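Local structure of beta-ketothiolase BktB (Ralstonia eutropha, 4NZS) at residues K202-P207 and I364-L369; V264-E267 and R273-L276; D29-E34 and M125-Y130. The protein condenses acetyl-CoA with propionyl-CoA to beta-ketovaleryl-CoA, and two acetyl-CoA molecules to acetoacetyl-CoA, supplying building blocks for the copolymer PHBV. All blocks are in the same frame, centred on the assembly; numbering follows the deposited sequence.

Interaction 1 (K202-P207 and I364-L369)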
loop_
_atom_site.group_PDB
_atom_site.type_symbol
_atom_site.label_atom_id
_atom_site.label_comp_id
_atom_site.label_asym_id
_atom_site.label_seq_id
_atom_site.Cartn_x
_atom_site.Cartn_y
_atom_site.Cartn_z
ATOM N N LYS A 202 22.371 -16.727 30.893
ATOM C CA LYS A 202 22.299 -15.452 31.606
ATOM C C LYS A 202 23.349 -14.416 31.238
ATOM O O LYS A 202 23.006 -13.270 31.018
ATOM C CB LYS A 202 22.296 -15.655 33.125
ATOM C CG LYS A 202 20.897 -15.784 33.724
ATOM C CD LYS A 202 20.846 -15.431 35.210
ATOM C CE LYS A 202 19.439 -15.613 35.801
ATOM N NZ LYS A 202 19.472 -15.802 37.275
ATOM N N ASP A 203 24.616 -14.795 31.169
ATOM C CA ASP A 203 25.680 -13.798 30.992
ATOM C C ASP A 203 25.884 -13.273 29.572
ATOM O O ASP A 203 26.337 -12.099 29.370
ATOM C CB ASP A 203 27.001 -14.318 31.525
ATOM C CG ASP A 203 27.454 -13.546 32.730
ATOM O OD1 ASP A 203 26.794 -13.692 33.798
ATOM O OD2 ASP A 203 28.436 -12.773 32.582
ATOM N N GLN A 204 25.580 -14.152 28.607
ATOM C CA GLN A 204 25.666 -13.831 27.178
ATOM C C GLN A 204 24.486 -12.967 26.726
ATOM O O GLN A 204 24.630 -12.102 25.850
ATOM C CB GLN A 204 25.803 -15.114 26.324
ATOM C CG GLN A 204 24.555 -15.970 26.175
ATOM C CD GLN A 204 24.879 -17.353 25.635
ATOM O OE1 GLN A 204 25.492 -18.175 26.317
ATOM N NE2 GLN A 204 24.449 -17.626 24.411
ATOM N N ILE A 205 23.334 -13.188 27.336
ATOM C CA ILE A 205 22.156 -12.408 27.030
ATOM C C ILE A 205 22.174 -10.996 27.641
ATOM O O ILE A 205 22.469 -10.808 28.833
ATOM C CB ILE A 205 20.868 -13.134 27.440
ATOM C CG1 ILE A 205 20.710 -14.396 26.571
ATOM C CG2 ILE A 205 19.654 -12.233 27.246
ATOM C CD1 ILE A 205 19.500 -15.189 26.935
ATOM N N VAL A 206 21.843 -10.025 26.779
ATOM C CA VAL A 206 21.575 -8.641 27.164
ATOM C C VAL A 206 20.082 -8.397 27.090
ATOM O O VAL A 206 19.477 -8.674 26.057
ATOM C CB VAL A 206 22.348 -7.644 26.276
ATOM C CG1 VAL A 206 22.082 -7.844 24.772
ATOM C CG2 VAL A 206 22.060 -6.240 26.718
ATOM N N PRO A 207 19.470 -7.933 28.194
ATOM C CA PRO A 207 18.034 -7.877 28.184
ATOM C C PRO A 207 17.598 -6.700 27.400
ATOM O O PRO A 207 18.369 -5.749 27.297
ATOM C CB PRO A 207 17.670 -7.665 29.655
ATOM C CG PRO A 207 18.913 -7.982 30.419
ATOM C CD PRO A 207 20.000 -7.543 29.505
ATOM N N ILE A 364 24.810 -17.897 17.453
ATOM C CA ILE A 364 25.364 -19.162 17.842
ATOM C C ILE A 364 26.873 -19.039 18.090
ATOM O O ILE A 364 27.431 -19.783 18.891
ATOM C CB ILE A 364 25.093 -20.285 16.791
ATOM C CG1 ILE A 364 25.805 -20.003 15.471
ATOM C CG2 ILE A 364 23.586 -20.495 16.602
ATOM C CD1 ILE A 364 25.443 -20.989 14.379
ATOM N N THR A 365 27.545 -18.106 17.423
ATOM C CA THR A 365 28.939 -17.901 17.742
ATOM C C THR A 365 29.012 -17.555 19.234
ATOM O O THR A 365 29.572 -18.304 20.026
ATOM C CB THR A 365 29.575 -16.872 16.823
ATOM O OG1 THR A 365 29.691 -17.448 15.524
ATOM C CG2 THR A 365 30.950 -16.513 17.272
ATOM N N VAL A 366 28.344 -16.494 19.630
ATOM C CA VAL A 366 28.253 -16.106 21.036
ATOM C C VAL A 366 27.811 -17.275 21.923
ATOM O O VAL A 366 28.327 -17.483 23.061
ATOM C CB VAL A 366 27.294 -14.926 21.182
ATOM C CG1 VAL A 366 26.912 -14.703 22.636
ATOM C CG2 VAL A 366 27.943 -13.683 20.560
ATOM N N LYS A 367 26.901 -18.089 21.423
ATOM C CA LYS A 367 26.607 -19.283 22.206
ATOM C C LYS A 367 27.827 -20.154 22.433
ATOM O O LYS A 367 28.039 -20.648 23.516
ATOM C CB LYS A 367 25.598 -20.152 21.524
ATOM C CG LYS A 367 24.225 -19.628 21.636
ATOM C CD LYS A 367 23.421 -20.447 20.665
ATOM C CE LYS A 367 23.042 -21.768 21.236
ATOM N NZ LYS A 367 21.933 -22.329 20.445
ATOM N N ALA A 368 28.613 -20.347 21.394
ATOM C CA ALA A 368 29.504 -21.515 21.344
ATOM C C ALA A 368 30.715 -21.269 22.191
ATOM O O ALA A 368 30.949 -21.999 23.147
ATOM C CB ALA A 368 29.891 -21.830 19.908
ATOM N N LEU A 369 31.446 -20.218 21.841
ATOM C CA LEU A 369 32.364 -19.499 22.749
ATOM C C LEU A 369 31.930 -19.470 24.238
ATOM O O LEU A 369 32.730 -19.700 25.144
ATOM C CB LEU A 369 32.532 -18.067 22.229
ATOM C CG LEU A 369 33.727 -17.779 21.248
ATOM C CD1 LEU A 369 34.136 -18.932 20.338
ATOM C CD2 LEU A 369 33.547 -16.529 20.399
#
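Gln204 reaches from the loop 202-207 to one side of helix 357-375 and meets it at two successive residues, Val366 and Lys367. Its backbone comes nearest the helix at Val366, where the CA atoms of Gln204 and Val366 are 7.0 Å apart. Contact starts at Gln204 CB, which lies 3.9 Å from Val366 CG1, an ordinary van der Waals distance. This methyl is the branch of Val366 that stands anti to its own backbone N (chi1 166°), and this rotation turns it to the loop. Beyond CB, Gln204 CG falls between the backbone N and the carbonyl carbon (chi1 73°), after which the chain runs on extended, past the valine methyl toward Lys367. At the tip, the amide rests against the root of the lysine, with the atom modelled as Gln204 NE2 3.4 Å from Lys367 CG and 3.5 Å from Lys367 CA. The amide has probably been built turned over, so these distances locate the group without telling nitrogen from oxygen.

Lys367 offers only the beginning of its chain here. Its NZ is engaged elsewhere, in a salt bridge with Glu321 and a hydrogen bond to Gly348 O. On another side of the helix, Ile364, Thr365 and Ala368 pack on Val382 of strand 379-386, while the loop is tied to strand 10-22 by backbone hydrogen bonds of Gln204 and Val206 with Arg17. The helix begins just after His355, a predicted proton acceptor, whose side chain is about 10 Å from that of Lys367.

With no hydrogen bond between the segments and the ammonium engaged elsewhere, the contact is probably mainly van der Waals, whichever way the amide is turned: methylene on methyl, and a polar amide lying on aliphatic lysine carbons in a buried setting.

Interaction 2 (V264-E267 and R273-L276)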
loop_
_atom_site.group_PDB
_atom_site.type_symbol
_atom_site.label_atom_id
_atom_site.label_comp_id
_atom_site.label_asym_id
_atom_site.label_seq_id
_atom_site.Cartn_x
_atom_site.Cartn_y
_atom_site.Cartn_z
ATOM N N VAL A 264 33.139 -8.555 20.215
ATOM C CA VAL A 264 34.277 -7.669 20.055
ATOM C C VAL A 264 35.474 -8.517 19.783
ATOM O O VAL A 264 35.676 -9.506 20.445
ATOM C CB VAL A 264 34.561 -6.808 21.283
ATOM C CG1 VAL A 264 35.862 -6.041 21.062
ATOM C CG2 VAL A 264 33.400 -5.836 21.551
ATOM N N MET A 265 36.258 -8.132 18.800
ATOM C CA MET A 265 37.475 -8.853 18.509
ATOM C C MET A 265 38.679 -7.964 18.529
ATOM O O MET A 265 38.591 -6.728 18.550
ATOM C CB MET A 265 37.404 -9.473 17.145
ATOM C CG MET A 265 36.676 -10.784 17.081
ATOM S SD MET A 265 36.214 -10.856 15.352
ATOM C CE MET A 265 35.567 -12.517 15.266
ATOM N N MET A 266 39.813 -8.639 18.514
ATOM C CA MET A 266 41.083 -8.006 18.690
ATOM C C MET A 266 42.170 -8.810 18.068
ATOM O O MET A 266 42.139 -10.047 18.094
ATOM C CB MET A 266 41.400 -7.873 20.178
ATOM C CG MET A 266 41.357 -6.438 20.613
ATOM S SD MET A 266 41.556 -6.152 22.373
ATOM C CE MET A 266 41.049 -4.427 22.384
ATOM N N GLU A 267 43.137 -8.074 17.534
ATOM C CA GLU A 267 44.498 -8.574 17.391
ATOM C C GLU A 267 45.034 -8.998 18.789
ATOM O O GLU A 267 45.114 -8.187 19.737
ATOM C CB GLU A 267 45.419 -7.514 16.748
ATOM C CG GLU A 267 46.434 -8.049 15.732
ATOM C CD GLU A 267 47.432 -9.034 16.317
ATOM O OE1 GLU A 267 47.827 -8.843 17.501
ATOM O OE2 GLU A 267 47.812 -9.987 15.582
ATOM N N ARG A 273 48.391 -6.277 25.256
ATOM C CA ARG A 273 48.651 -4.866 25.572
ATOM C C ARG A 273 47.508 -4.282 26.393
ATOM O O ARG A 273 47.720 -3.445 27.263
ATOM C CB ARG A 273 48.855 -4.008 24.309
ATOM C CG ARG A 273 48.636 -2.495 24.545
ATOM C CD ARG A 273 49.142 -1.595 23.413
ATOM N NE ARG A 273 48.824 -0.171 23.631
ATOM C CZ ARG A 273 49.272 0.845 22.879
ATOM N NH1 ARG A 273 48.918 2.100 23.166
ATOM N NH2 ARG A 273 50.073 0.625 21.839
ATOM N N ARG A 274 46.289 -4.701 26.092
ATOM C CA ARG A 274 45.174 -4.386 26.953
ATOM C C ARG A 274 45.200 -5.319 28.171
ATOM O O ARG A 274 44.676 -4.994 29.229
ATOM C CB ARG A 274 43.878 -4.548 26.167
ATOM C CG ARG A 274 42.854 -3.443 26.415
ATOM C CD ARG A 274 42.014 -3.199 25.165
ATOM N NE ARG A 274 42.775 -2.565 24.080
ATOM C CZ ARG A 274 42.589 -1.331 23.607
ATOM N NH1 ARG A 274 41.636 -0.538 24.092
ATOM N NH2 ARG A 274 43.361 -0.895 22.613
ATOM N N GLY A 275 45.784 -6.496 27.990
ATOM C CA GLY A 275 45.755 -7.551 28.995
ATOM C C GLY A 275 44.351 -8.087 29.272
ATOM O O GLY A 275 44.050 -8.568 30.368
ATOM N N LEU A 276 43.490 -8.005 28.272
ATOM C CA LEU A 276 42.170 -8.576 28.366
ATOM C C LEU A 276 42.276 -10.068 28.127
ATOM O O LEU A 276 43.047 -10.528 27.297
ATOM C CB LEU A 276 41.231 -7.940 27.328
ATOM C CG LEU A 276 41.047 -6.421 27.468
ATOM C CD1 LEU A 276 40.343 -5.856 26.252
ATOM C CD2 LEU A 276 40.303 -6.052 28.750
#
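Met266 lays its terminal methyl over one face of the Arg274 guanidinium, toward the NE end, the two side chains crossing at about a right angle. Met266 CE is 3.7 Å from Arg274 CZ, an ordinary van der Waals distance. The same methyl is modelled only 3.1 Å from Arg274 NE and 3.2 Å from Arg274 CD, both too close for a methyl, so the exact spacing there is doubtful. The thioether chain is extended beyond CG (chi2 174°), which carries the sulfur and methyl out from the strand. Arg274 instead folds at chi2 and chi3 (-70°), bringing its flat end back across the methionine tip. Its NH2 is held by a salt bridge to Glu270, one turn earlier in the same helix, which helps fix the plane on which the methyl lies. Leu276 adds the purely apolar part: Leu276 CD1 lies 4.1 Å from Met266 SD.

The backbone turns that bring these groups together are well defined. Glu267, at the N-cap, uses OE1 to bind Ala269 N. The other end of the helix closes in a Schellman motif, Leu276 N bonding to Ala271 O and Gly275 N to Glu272 O, with Gly275 at positive phi (65°) as the C-prime residue.

Strand 257-267, helix 268-274 and strand 280-289 form a beta-alpha-beta crossover: the two strands run parallel, and strand 10-22 lies between them, antiparallel to both. Met266 and Leu276 accordingly both pack on Val13 of that middle strand, while Val264 meets helix 32-47 and Met265 helix 97-110.

Interaction 3 (D29-E34 and M125-Y130)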
loop_
_atom_site.group_PDB
_atom_site.type_symbol
_atom_site.label_atom_id
_atom_site.label_comp_id
_atom_site.label_asym_id
_atom_site.label_seq_id
_atom_site.Cartn_x
_atom_site.Cartn_y
_atom_site.Cartn_z
ATOM N N ASP A 29 8.196 -4.939 18.255
ATOM C CA ASP A 29 8.260 -3.500 18.164
ATOM C C ASP A 29 9.688 -2.974 18.187
ATOM O O ASP A 29 9.899 -1.772 18.318
ATOM C CB ASP A 29 7.504 -2.901 19.347
ATOM C CG ASP A 29 6.043 -3.253 19.333
ATOM O OD1 ASP A 29 5.644 -4.085 18.514
ATOM O OD2 ASP A 29 5.282 -2.693 20.146
ATOM N N VAL A 30 10.655 -3.869 18.120
ATOM C CA VAL A 30 12.059 -3.488 18.212
ATOM C C VAL A 30 12.774 -3.678 16.889
ATOM O O VAL A 30 12.833 -4.832 16.335
ATOM C CB VAL A 30 12.820 -4.287 19.281
ATOM C CG1 VAL A 30 13.992 -3.447 19.771
ATOM C CG2 VAL A 30 11.929 -4.676 20.451
ATOM N N ALA A 31 13.291 -2.570 16.367
ATOM C CA ALA A 31 13.801 -2.579 15.017
ATOM C C ALA A 31 15.213 -3.110 14.964
ATOM O O ALA A 31 15.962 -2.976 15.897
ATOM C CB ALA A 31 13.703 -1.200 14.378
ATOM N N PRO A 32 15.601 -3.707 13.849
ATOM C CA PRO A 32 16.947 -4.245 13.840
ATOM C C PRO A 32 17.987 -3.218 14.251
ATOM O O PRO A 32 18.862 -3.534 15.010
ATOM C CB PRO A 32 17.131 -4.656 12.367
ATOM C CG PRO A 32 15.759 -5.055 11.910
ATOM C CD PRO A 32 14.861 -4.051 12.613
ATOM N N ALA A 33 17.906 -2.003 13.761
ATOM C CA ALA A 33 18.853 -0.924 14.241
ATOM C C ALA A 33 18.970 -0.915 15.765
ATOM O O ALA A 33 20.110 -0.981 16.289
ATOM C CB ALA A 33 18.448 0.440 13.749
ATOM N N GLU A 34 17.835 -0.994 16.473
ATOM C CA GLU A 34 17.893 -0.984 17.948
ATOM C C GLU A 34 18.441 -2.239 18.603
ATOM O O GLU A 34 19.316 -2.146 19.455
ATOM C CB GLU A 34 16.556 -0.577 18.563
ATOM C CG GLU A 34 16.317 0.939 18.515
ATOM C CD GLU A 34 16.801 1.600 17.243
ATOM O OE1 GLU A 34 18.041 1.716 17.046
ATOM O OE2 GLU A 34 15.962 1.992 16.404
ATOM N N MET A 125 12.399 -10.596 11.797
ATOM C CA MET A 125 11.396 -11.131 10.909
ATOM C C MET A 125 10.007 -10.600 11.271
ATOM O O MET A 125 9.198 -10.381 10.423
ATOM C CB MET A 125 11.469 -12.678 10.927
ATOM C CG MET A 125 12.849 -13.180 10.524
ATOM S SD MET A 125 13.036 -14.930 10.379
ATOM C CE MET A 125 12.917 -15.171 8.629
ATOM N N SER A 126 9.718 -10.260 12.503
ATOM C CA SER A 126 8.357 -9.776 12.729
ATOM C C SER A 126 8.120 -8.506 11.979
ATOM O O SER A 126 6.997 -8.230 11.571
ATOM C CB SER A 126 8.072 -9.513 14.216
ATOM O OG SER A 126 8.437 -10.597 15.063
ATOM N N ARG A 127 9.146 -7.703 11.804
ATOM C CA ARG A 127 8.998 -6.465 11.074
ATOM C C ARG A 127 9.357 -6.603 9.582
ATOM O O ARG A 127 9.608 -5.592 8.891
ATOM C CB ARG A 127 9.865 -5.320 11.743
ATOM C CG ARG A 127 9.589 -5.101 13.213
ATOM C CD ARG A 127 10.565 -4.108 13.917
ATOM N NE ARG A 127 10.335 -2.703 13.566
ATOM C CZ ARG A 127 9.342 -1.962 14.030
ATOM N NH1 ARG A 127 8.468 -2.484 14.855
ATOM N NH2 ARG A 127 9.197 -0.700 13.647
ATOM N N ALA A 128 9.322 -7.810 9.024
ATOM C CA ALA A 128 9.740 -7.856 7.639
ATOM C C ALA A 128 8.577 -7.201 7.020
ATOM O O ALA A 128 7.492 -7.375 7.504
ATOM C CB ALA A 128 9.937 -9.288 7.103
ATOM N N PRO A 129 8.785 -6.488 5.915
ATOM C CA PRO A 129 7.746 -5.841 5.183
ATOM C C PRO A 129 7.083 -6.592 4.050
ATOM O O PRO A 129 7.556 -7.651 3.621
ATOM C CB PRO A 129 8.530 -4.736 4.491
ATOM C CG PRO A 129 9.805 -5.395 4.121
ATOM C CD PRO A 129 10.112 -6.153 5.374
ATOM N N TYR A 130 6.056 -5.945 3.512
ATOM C CA TYR A 130 5.556 -6.188 2.196
ATOM C C TYR A 130 5.996 -5.090 1.214
ATOM O O TYR A 130 5.924 -3.898 1.551
ATOM C CB TYR A 130 4.063 -6.162 2.281
ATOM C CG TYR A 130 3.542 -7.352 3.012
ATOM C CD1 TYR A 130 3.533 -7.427 4.402
ATOM C CD2 TYR A 130 3.100 -8.429 2.308
ATOM C CE1 TYR A 130 3.025 -8.551 5.028
ATOM C CE2 TYR A 130 2.626 -9.544 2.930
ATOM C CZ TYR A 130 2.593 -9.625 4.256
ATOM O OH TYR A 130 2.121 -10.795 4.762
#
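Arg127 makes essentially the whole contact, laying its side chain against the backbone of Asp29, Val30 and Ala31. Before it in the chain come Met125 and Ser126, a short 3-10 segment; Ser126 OG is bound to Asp258 and to Gly24 N. From Arg127 CA the chain sets out with CG beside its own backbone N (chi1 -55°), then bends at chi3 (74°) so that the guanidinium turns along the other segment. Arg127 CD sits 3.4 Å from Val30 O and 3.7 Å from Ala31 CA. Next along the side chain, Arg127 NE lies 3.8 Å from the methyl Ala31 CB. The flat end comes last: Asp29 O stands over one face of the guanidinium, and Arg127 NH1 is 3.5 Å from Asp29 CA. NH1 donates its hydrogen bond just outside the segment, to Lys28 O. After the arginine the chain turns to the assembly: Ala128 O accepts a bond from Arg136 NE of a second subunit, and Tyr130 pairs in antiparallel fashion with a strand of that same subunit.

No hydrogen bond joins the two segments, and Asp29 OD1, at 4.9 Å from Arg127 NH1, is too distant for a salt bridge. Between them the contact is packing, closest at the aliphatic CD, plus, probably, long-range attraction; the directed bond is the one to Lys28 O. The positive group lies just before helix 32-47, with Ala31 at its N-cap position, and the carbonyl of Lys28 and, more distantly, the carboxylate of Asp29 would probably favour the charge there.

How the interactions relate
Interaction 1 is buried, and joins the N-terminal and C-terminal sequence families of the thiolase across a long span of chain. Interactions 2 and 3 are partly buried and each depends on an arginine. In interaction 2 a guanidinium covers a methionine within one local crossover; only five residues lie between 264-267 and 273-276. Interaction 3 sets its arginine on backbone, near subunit interfaces. The centres of interactions 2 and 3 are 33 Å apart, and interaction 1 lies 19 Å and 21 Å from them. Strand 10-22 adjoins both interactions 1 and 2, while helix 32-47 is touched from the segments of 1 and 2 and begins within interaction 3. None of the three has a hydrogen bond between its segments.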